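PDB 3U5R: thioredoxin domain-containing protein from Sinorhizobium meliloti, which is of unknown function but belongs to the AhpC/TSA group of thioredoxin-like proteins and may have antioxidant and oxidoreductase activity. Local coordinates for residues A39-P44 with K137-A142; G160-A165 with K171-A176; G115-V118 with G122-F125. All blocks are in the same frame, centred on the assembly; numbering follows the deposited sequence.

Interaction 1: residues A39-P44 with K137-A142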
loop_
_atom_site.group_PDB
_atom_site.type_symbol
_atom_site.label_atom_id
_atom_site.label_comp_id
_atom_site.label_asym_id
_atom_site.label_seq_id
_atom_site.Cartn_x
_atom_site.Cartn_y
_atom_site.Cartn_z
ATOM N N ALA A 39 -10.357 6.980 3.427
ATOM C CA ALA A 39 -11.341 6.549 4.389
ATOM C C ALA A 39 -10.596 6.286 5.702
ATOM O O ALA A 39 -9.415 5.844 5.694
ATOM C CB ALA A 39 -11.985 5.263 3.906
ATOM N N ASP A 40 -11.275 6.539 6.818
ATOM C CA ASP A 40 -10.657 6.353 8.106
ATOM C C ASP A 40 -10.690 4.863 8.463
ATOM O O ASP A 40 -11.455 4.091 7.872
ATOM C CB ASP A 40 -11.286 7.195 9.209
ATOM C CG ASP A 40 -10.249 7.515 10.372
ATOM O OD1 ASP A 40 -9.149 6.891 10.504
ATOM O OD2 ASP A 40 -10.543 8.440 11.145
ATOM N N PHE A 41 -9.809 4.423 9.358
ATOM C CA PHE A 41 -9.822 2.994 9.728
ATOM C C PHE A 41 -9.292 2.924 11.143
ATOM O O PHE A 41 -8.750 3.909 11.670
ATOM C CB PHE A 41 -8.869 2.190 8.805
ATOM C CG PHE A 41 -7.464 2.821 8.677
ATOM C CD1 PHE A 41 -6.488 2.602 9.639
ATOM C CD2 PHE A 41 -7.156 3.647 7.605
ATOM C CE1 PHE A 41 -5.205 3.182 9.522
ATOM C CE2 PHE A 41 -5.904 4.268 7.484
ATOM C CZ PHE A 41 -4.914 4.027 8.467
ATOM N N VAL A 42 -9.404 1.754 11.754
ATOM C CA VAL A 42 -8.662 1.446 12.977
ATOM C C VAL A 42 -8.178 0.016 12.773
ATOM O O VAL A 42 -8.985 -0.877 12.536
ATOM C CB VAL A 42 -9.557 1.602 14.221
ATOM C CG1 VAL A 42 -10.900 0.900 13.997
ATOM C CG2 VAL A 42 -8.863 1.068 15.449
ATOM N N LEU A 43 -6.862 -0.225 12.837
ATOM C CA LEU A 43 -6.347 -1.553 12.432
ATOM C C LEU A 43 -5.134 -1.871 13.287
ATOM O O LEU A 43 -4.414 -0.979 13.649
ATOM C CB LEU A 43 -5.843 -1.478 10.966
ATOM C CG LEU A 43 -6.924 -1.465 9.863
ATOM C CD1 LEU A 43 -6.236 -1.318 8.561
ATOM C CD2 LEU A 43 -7.820 -2.668 9.764
ATOM N N PRO A 44 -4.873 -3.157 13.541
ATOM C CA PRO A 44 -3.847 -3.509 14.496
ATOM C C PRO A 44 -2.556 -3.960 13.771
ATOM O O PRO A 44 -2.661 -4.539 12.687
ATOM C CB PRO A 44 -4.444 -4.701 15.221
ATOM C CG PRO A 44 -5.369 -5.411 14.096
ATOM C CD PRO A 44 -5.859 -4.216 13.275
ATOM N N LYS A 137 -12.519 -2.792 1.433
ATOM C CA LYS A 137 -13.775 -2.403 0.744
ATOM C C LYS A 137 -14.039 -0.911 0.708
ATOM O O LYS A 137 -14.441 -0.375 -0.353
ATOM C CB LYS A 137 -14.985 -3.094 1.395
ATOM C CG LYS A 137 -15.081 -4.578 1.221
ATOM C CD LYS A 137 -16.534 -5.018 1.718
ATOM C CE LYS A 137 -16.549 -6.359 2.444
ATOM N NZ LYS A 137 -17.836 -6.521 3.241
ATOM N N ALA A 138 -13.751 -0.198 1.814
ATOM C CA ALA A 138 -13.927 1.275 1.822
ATOM C C ALA A 138 -12.964 2.007 0.872
ATOM O O ALA A 138 -13.343 3.021 0.321
ATOM C CB ALA A 138 -13.798 1.888 3.296
ATOM N N TYR A 139 -11.725 1.504 0.697
ATOM C CA TYR A 139 -10.751 2.147 -0.224
ATOM C C TYR A 139 -11.025 1.748 -1.656
ATOM O O TYR A 139 -10.618 2.468 -2.590
ATOM C CB TYR A 139 -9.281 1.762 0.181
ATOM C CG TYR A 139 -8.731 2.708 1.229
ATOM C CD1 TYR A 139 -9.190 2.661 2.510
ATOM C CD2 TYR A 139 -7.845 3.722 0.899
ATOM C CE1 TYR A 139 -8.755 3.524 3.462
ATOM C CE2 TYR A 139 -7.399 4.623 1.893
ATOM C CZ TYR A 139 -7.858 4.512 3.131
ATOM O OH TYR A 139 -7.456 5.402 4.090
ATOM N N GLY A 140 -11.772 0.645 -1.813
ATOM C CA GLY A 140 -12.007 0.040 -3.115
ATOM C C GLY A 140 -10.722 -0.582 -3.684
ATOM O O GLY A 140 -10.494 -0.504 -4.903
ATOM N N ALA A 141 -9.906 -1.194 -2.807
ATOM C CA ALA A 141 -8.812 -2.068 -3.221
ATOM C C ALA A 141 -9.322 -3.330 -3.912
ATOM O O ALA A 141 -10.344 -3.932 -3.500
ATOM C CB ALA A 141 -7.904 -2.453 -1.983
ATOM N N ALA A 142 -8.615 -3.737 -4.963
ATOM C CA ALA A 142 -9.003 -4.925 -5.734
ATOM C C ALA A 142 -7.897 -5.996 -5.804
ATOM O O ALA A 142 -8.188 -7.150 -5.972
ATOM C CB ALA A 142 -9.396 -4.551 -7.166
#

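Interaction 2: residues G160-A165 with K171-A176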
loop_
_atom_site.group_PDB
_atom_site.type_symbol
_atom_site.label_atom_id
_atom_site.label_comp_id
_atom_site.label_asym_id
_atom_site.label_seq_id
_atom_site.Cartn_x
_atom_site.Cartn_y
_atom_site.Cartn_z
ATOM N N GLY A 160 -2.055 3.781 -8.565
ATOM C CA GLY A 160 -1.548 2.939 -9.663
ATOM C C GLY A 160 -0.260 2.215 -9.277
ATOM O O GLY A 160 0.024 2.001 -8.100
ATOM N N GLN A 161 0.457 1.804 -10.306
ATOM C CA GLN A 161 1.642 0.933 -10.201
ATOM C C GLN A 161 2.778 1.591 -9.412
ATOM O O GLN A 161 2.994 2.861 -9.349
ATOM C CB GLN A 161 2.096 0.526 -11.636
ATOM C CG GLN A 161 2.859 1.644 -12.388
ATOM C CD GLN A 161 3.277 1.188 -13.813
ATOM O OE1 GLN A 161 2.905 0.119 -14.248
ATOM N NE2 GLN A 161 4.021 1.988 -14.497
ATOM N N PHE A 162 3.573 0.754 -8.787
ATOM C CA PHE A 162 4.800 1.236 -8.092
ATOM C C PHE A 162 5.779 1.706 -9.174
ATOM O O PHE A 162 6.508 2.750 -9.059
ATOM C CB PHE A 162 5.316 0.018 -7.276
ATOM C CG PHE A 162 6.510 0.284 -6.408
ATOM C CD1 PHE A 162 6.443 1.203 -5.360
ATOM C CD2 PHE A 162 7.696 -0.460 -6.594
ATOM C CE1 PHE A 162 7.576 1.438 -4.521
ATOM C CE2 PHE A 162 8.841 -0.267 -5.780
ATOM C CZ PHE A 162 8.786 0.677 -4.706
ATOM N N ASP A 163 5.838 0.915 -10.247
ATOM C CA ASP A 163 6.638 1.246 -11.440
ATOM C C ASP A 163 6.293 0.191 -12.475
ATOM O O ASP A 163 5.364 -0.605 -12.252
ATOM C CB ASP A 163 8.144 1.163 -11.115
ATOM C CG ASP A 163 8.527 -0.225 -10.497
ATOM O OD1 ASP A 163 7.809 -1.255 -10.764
ATOM O OD2 ASP A 163 9.546 -0.300 -9.752
ATOM N N ASP A 164 7.072 0.106 -13.551
ATOM C CA ASP A 164 6.685 -0.703 -14.737
ATOM C C ASP A 164 7.099 -2.198 -14.547
ATOM O O ASP A 164 6.836 -3.035 -15.439
ATOM C CB ASP A 164 7.388 -0.172 -16.044
ATOM C CG ASP A 164 6.804 1.171 -16.606
ATOM O OD1 ASP A 164 5.563 1.371 -16.533
ATOM O OD2 ASP A 164 7.600 2.019 -17.216
ATOM N N ALA A 165 7.798 -2.535 -13.454
ATOM C CA ALA A 165 8.285 -3.911 -13.266
ATOM C C ALA A 165 7.120 -4.874 -12.996
ATOM O O ALA A 165 6.140 -4.561 -12.222
ATOM C CB ALA A 165 9.329 -3.980 -12.134
ATOM N N LYS A 171 12.255 -5.830 -16.195
ATOM C CA LYS A 171 12.484 -4.428 -15.840
ATOM C C LYS A 171 12.920 -4.342 -14.389
ATOM O O LYS A 171 12.455 -5.112 -13.552
ATOM C CB LYS A 171 11.218 -3.603 -16.107
ATOM C CG LYS A 171 10.913 -3.536 -17.640
ATOM C CD LYS A 171 9.764 -2.567 -17.949
ATOM C CE LYS A 171 9.842 -2.144 -19.432
ATOM N NZ LYS A 171 8.561 -1.466 -19.701
ATOM N N ASP A 172 13.854 -3.450 -14.110
ATOM C CA ASP A 172 14.346 -3.197 -12.778
ATOM C C ASP A 172 13.199 -2.669 -11.891
ATOM O O ASP A 172 12.449 -1.846 -12.342
ATOM C CB ASP A 172 15.441 -2.077 -12.841
ATOM C CG ASP A 172 16.800 -2.597 -13.378
ATOM O OD1 ASP A 172 17.092 -3.830 -13.253
ATOM O OD2 ASP A 172 17.586 -1.754 -13.902
ATOM N N VAL A 173 13.155 -3.081 -10.640
ATOM C CA VAL A 173 12.194 -2.559 -9.641
ATOM C C VAL A 173 12.813 -1.289 -9.008
ATOM O O VAL A 173 13.785 -1.381 -8.235
ATOM C CB VAL A 173 11.789 -3.596 -8.543
ATOM C CG1 VAL A 173 10.639 -3.011 -7.641
ATOM C CG2 VAL A 173 11.335 -4.898 -9.167
ATOM N N THR A 174 12.272 -0.136 -9.406
ATOM C CA THR A 174 12.807 1.191 -9.084
ATOM C C THR A 174 11.840 1.978 -8.224
ATOM O O THR A 174 12.236 2.934 -7.571
ATOM C CB THR A 174 12.924 2.079 -10.357
ATOM O OG1 THR A 174 11.605 2.229 -10.938
ATOM C CG2 THR A 174 13.922 1.439 -11.456
ATOM N N GLY A 175 10.550 1.649 -8.282
ATOM C CA GLY A 175 9.580 2.515 -7.624
ATOM C C GLY A 175 9.417 3.885 -8.274
ATOM O O GLY A 175 8.809 4.776 -7.676
ATOM N N ALA A 176 9.917 4.064 -9.498
ATOM C CA ALA A 176 9.982 5.434 -10.078
ATOM C C ALA A 176 8.636 6.160 -10.222
ATOM O O ALA A 176 8.569 7.343 -9.925
ATOM C CB ALA A 176 10.761 5.463 -11.464
#

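Interaction 3: residues G115-V118 with G122-F125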
loop_
_atom_site.group_PDB
_atom_site.type_symbol
_atom_site.label_atom_id
_atom_site.label_comp_id
_atom_site.label_asym_id
_atom_site.label_seq_id
_atom_site.Cartn_x
_atom_site.Cartn_y
_atom_site.Cartn_z
ATOM N N GLY A 115 3.462 -9.950 11.089
ATOM C CA GLY A 115 4.548 -9.598 12.010
ATOM C C GLY A 115 5.912 -10.227 11.632
ATOM O O GLY A 115 6.959 -9.558 11.726
ATOM N N ALA A 116 5.895 -11.485 11.197
ATOM C CA ALA A 116 7.149 -12.096 10.764
ATOM C C ALA A 116 7.620 -11.364 9.449
ATOM O O ALA A 116 8.829 -11.134 9.277
ATOM C CB ALA A 116 6.945 -13.622 10.490
ATOM N N GLU A 117 6.709 -11.007 8.533
ATOM C CA GLU A 117 7.189 -10.258 7.303
ATOM C C GLU A 117 7.931 -8.997 7.649
ATOM O O GLU A 117 8.925 -8.711 6.994
ATOM C CB GLU A 117 6.089 -9.689 6.374
ATOM C CG GLU A 117 5.351 -10.524 5.424
ATOM C CD GLU A 117 6.167 -11.125 4.302
ATOM O OE1 GLU A 117 6.335 -10.522 3.182
ATOM O OE2 GLU A 117 6.578 -12.269 4.576
ATOM N N VAL A 118 7.420 -8.220 8.618
ATOM C CA VAL A 118 8.059 -6.977 9.024
ATOM C C VAL A 118 9.545 -7.217 9.401
ATOM O O VAL A 118 10.484 -6.524 8.914
ATOM C CB VAL A 118 7.296 -6.302 10.216
ATOM C CG1 VAL A 118 8.160 -5.146 10.826
ATOM C CG2 VAL A 118 5.841 -5.806 9.809
ATOM N N GLY A 122 12.491 -6.045 6.899
ATOM C CA GLY A 122 12.950 -4.737 7.411
ATOM C C GLY A 122 11.908 -3.610 7.163
ATOM O O GLY A 122 12.265 -2.458 6.900
ATOM N N TYR A 123 10.622 -3.944 7.235
ATOM C CA TYR A 123 9.603 -2.905 6.949
ATOM C C TYR A 123 9.623 -1.875 8.088
ATOM O O TYR A 123 9.262 -2.218 9.211
ATOM C CB TYR A 123 8.217 -3.598 6.907
ATOM C CG TYR A 123 7.901 -4.411 5.655
ATOM C CD1 TYR A 123 8.710 -4.338 4.494
ATOM C CD2 TYR A 123 6.762 -5.154 5.592
ATOM C CE1 TYR A 123 8.356 -5.014 3.292
ATOM C CE2 TYR A 123 6.407 -5.886 4.409
ATOM C CZ TYR A 123 7.206 -5.813 3.280
ATOM O OH TYR A 123 6.824 -6.529 2.142
ATOM N N GLY A 124 10.013 -0.639 7.803
ATOM C CA GLY A 124 9.945 0.413 8.796
ATOM C C GLY A 124 8.531 1.002 9.014
ATOM O O GLY A 124 8.277 1.685 10.006
ATOM N N PHE A 125 7.622 0.735 8.104
ATOM C CA PHE A 125 6.249 1.340 8.157
ATOM C C PHE A 125 5.310 0.369 8.885
ATOM O O PHE A 125 5.575 -0.844 8.944
ATOM C CB PHE A 125 5.721 1.542 6.741
ATOM C CG PHE A 125 5.979 0.361 5.841
ATOM C CD1 PHE A 125 7.095 0.323 5.044
ATOM C CD2 PHE A 125 5.085 -0.709 5.803
ATOM C CE1 PHE A 125 7.346 -0.768 4.167
ATOM C CE2 PHE A 125 5.297 -1.827 4.909
ATOM C CZ PHE A 125 6.480 -1.862 4.119
HETATM O O HOH W 1 5.078 -8.430 2.241
#

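Interaction 1: residues A39-P44 with K137-A142
Tyr139, at the end of helix 134-139, reaches with its phenol across to Ala39 in the chain that leads into strand 43-44. The contact lies within the thioredoxin-like fold of this AhpC/TSA family member and joins segments 93 residues apart, an example of how one tyrosine can serve both a polar and an apolar interface.

The polar part is a single hydrogen bond, given by Tyr139 OH to Ala39 O at 2.6 Å. The hydroxyl lies in the carbonyl plane and meets a lone pair, with an angle of 141° at the oxygen.

Apolar contacts flank this bond. Ala39 CB points at the helix and rests against Tyr139 CE1 at 3.7 Å, while Ala138 CB approaches the same methyl carbon at 3.9 Å. Phe41 turns its CG between its own backbone N and carbonyl carbon (chi1 49°), which swings the ring back toward the tyrosine; the two side chains cross obliquely, and Tyr139 OH sits at the phenylalanine's edge, in its plane. Beyond the pair, Tyr139 also packs on Val64 and Tyr150 of the central sheet, and Phe41 on Val135 of the same helix. A leucine in place of Tyr139 carries no hydroxyl, and Ala39 O would probably be left without this hydrogen-bond mate and the edge of Phe41 without the atom packed there.

Gly140, with positive phi, is the C-prime residue of the Schellman motif that ends the helix. On the other segment, Asp40 OD1 accepts from Leu53 N and from Phe41 N, the latter at 2.8 Å on the anti side of the carboxylate.

Interaction 2: residues G160-A165 with K171-A176
Two first torsions set up this contact: Asp163 has its CG between backbone N and carbonyl carbon (chi1 54°), which aims the carboxylate at Thr174 and Gly175, whereas Phe162 CG stands opposite its own N (chi1 -176°), carrying the ring across Gly175. Both residues belong to the loop between strand 156-160 and helix 176-186, which folds back on itself just before the helix begins.

Asp163 OD2 takes two backbone donors. Gly175 N approaches to 2.6 Å in a nearly straight bond (167°), on the anti side of the carboxylate, and Thr174 N comes to 2.8 Å, almost in line with the C-O bond of OD2. Thr174 OG1 adds only a weak third bond. The other oxygen, OD1, closes an Asx turn by accepting from Ala165 N at 3.0 Å from above the carboxylate plane, and Thr174 OG1 forms an ST turn with Ala176 N.

Gly175, the N-cap residue, places its CA over the centre of the Phe162 ring, 3.5 Å from the centroid, in a CH-pi contact. A CB there would collide with Phe162 CZ, so both the positive phi and the ring suit a residue without a side chain. Val173 divides its branches: CG1 meets the ring edge at Phe162 CE2, 3.8 Å away, and CG2 packs on Ala165 CB at 3.7 Å. Phe162 and Val173 also rest on Ala80 of helix 78-88.

A buried carboxylate held by backbone N-H groups ahead of a helix is likely to have its negative charge stabilised, and the OD2 bonds tie the two loop arms together.

Interaction 3: residues G115-V118 with G122-F125
The C-terminal end of helix 111-121, with the turn that leads into edge strand 127-129, provides this contact: Val118 in the last turns of the helix meets Gly122 and Tyr123 directly after it. It illustrates how a helix can be stopped by a glycine and then flanked by an aromatic side chain that folds back along it. Gly122 leaves helical geometry with positive phi, a conformation most easily adopted without a side chain, and so turns the chain.

Val118 O serves both residues of the turn. Tyr123 N donates to it at 3.1 Å, with an angle of 147° at the hydrogen, in the carbonyl plane and on a lone pair; Gly122 N is close to the same oxygen at 2.9 Å, but its bond is weak. Of the valine's methyls, CG1 does the touching, 3.5 Å from Tyr123 O.

Tyr123 sends its ring back alongside Glu117, the two side chains pointing the same way with carboxylate and ring planes 77° apart. The glutamate chain is bent at chi2 (-65°), and its OE1 ends too far from the phenol for a direct bond. A water bridges them: it donates to Glu117 OE1 at 2.6 Å and accepts from Tyr123 OH, also at 2.6 Å, lying in the plane of the ring. The carbonyl O of Glu117 lies over one ring face, and Phe125 CZ over the opposite face, 3.2 Å above the Tyr123 plane and offset toward the rim.

Around the contact, Tyr123 leans on Arg78 and Ala82 of helix 78-88, and Arg78 makes a long, weak ion pair with Glu117 OE1. Phe125 touches Leu81 and Ala85 of that helix and Val95 and Ala97 of strand 93-99, while Glu117 and Val118 touch Tyr127 of strand 127-129.

Three contacts at the ends of helices appear here, none wholly core or wholly surface. Interaction 1 is the only long-range one, and interaction 3 is nested in the loop it closes; interaction 2 comes later in the chain, across its centre from interaction 1. None touches another. Interactions 1 and 3 lie at helix C-terminal ends, but in the first a tyrosine hydroxyl donates to a distant loop carbonyl, whereas in the other a helix carbonyl accepts from the following residues. Interaction 2 precedes a helix N-terminus, where a carboxylate collects N-H groups. Interactions 2 and 3 both lean on helix 78-88; interactions 1 and 3 pack on the central sheet, through strands 61-66 and 146-150 and through 93-99 and 127-129.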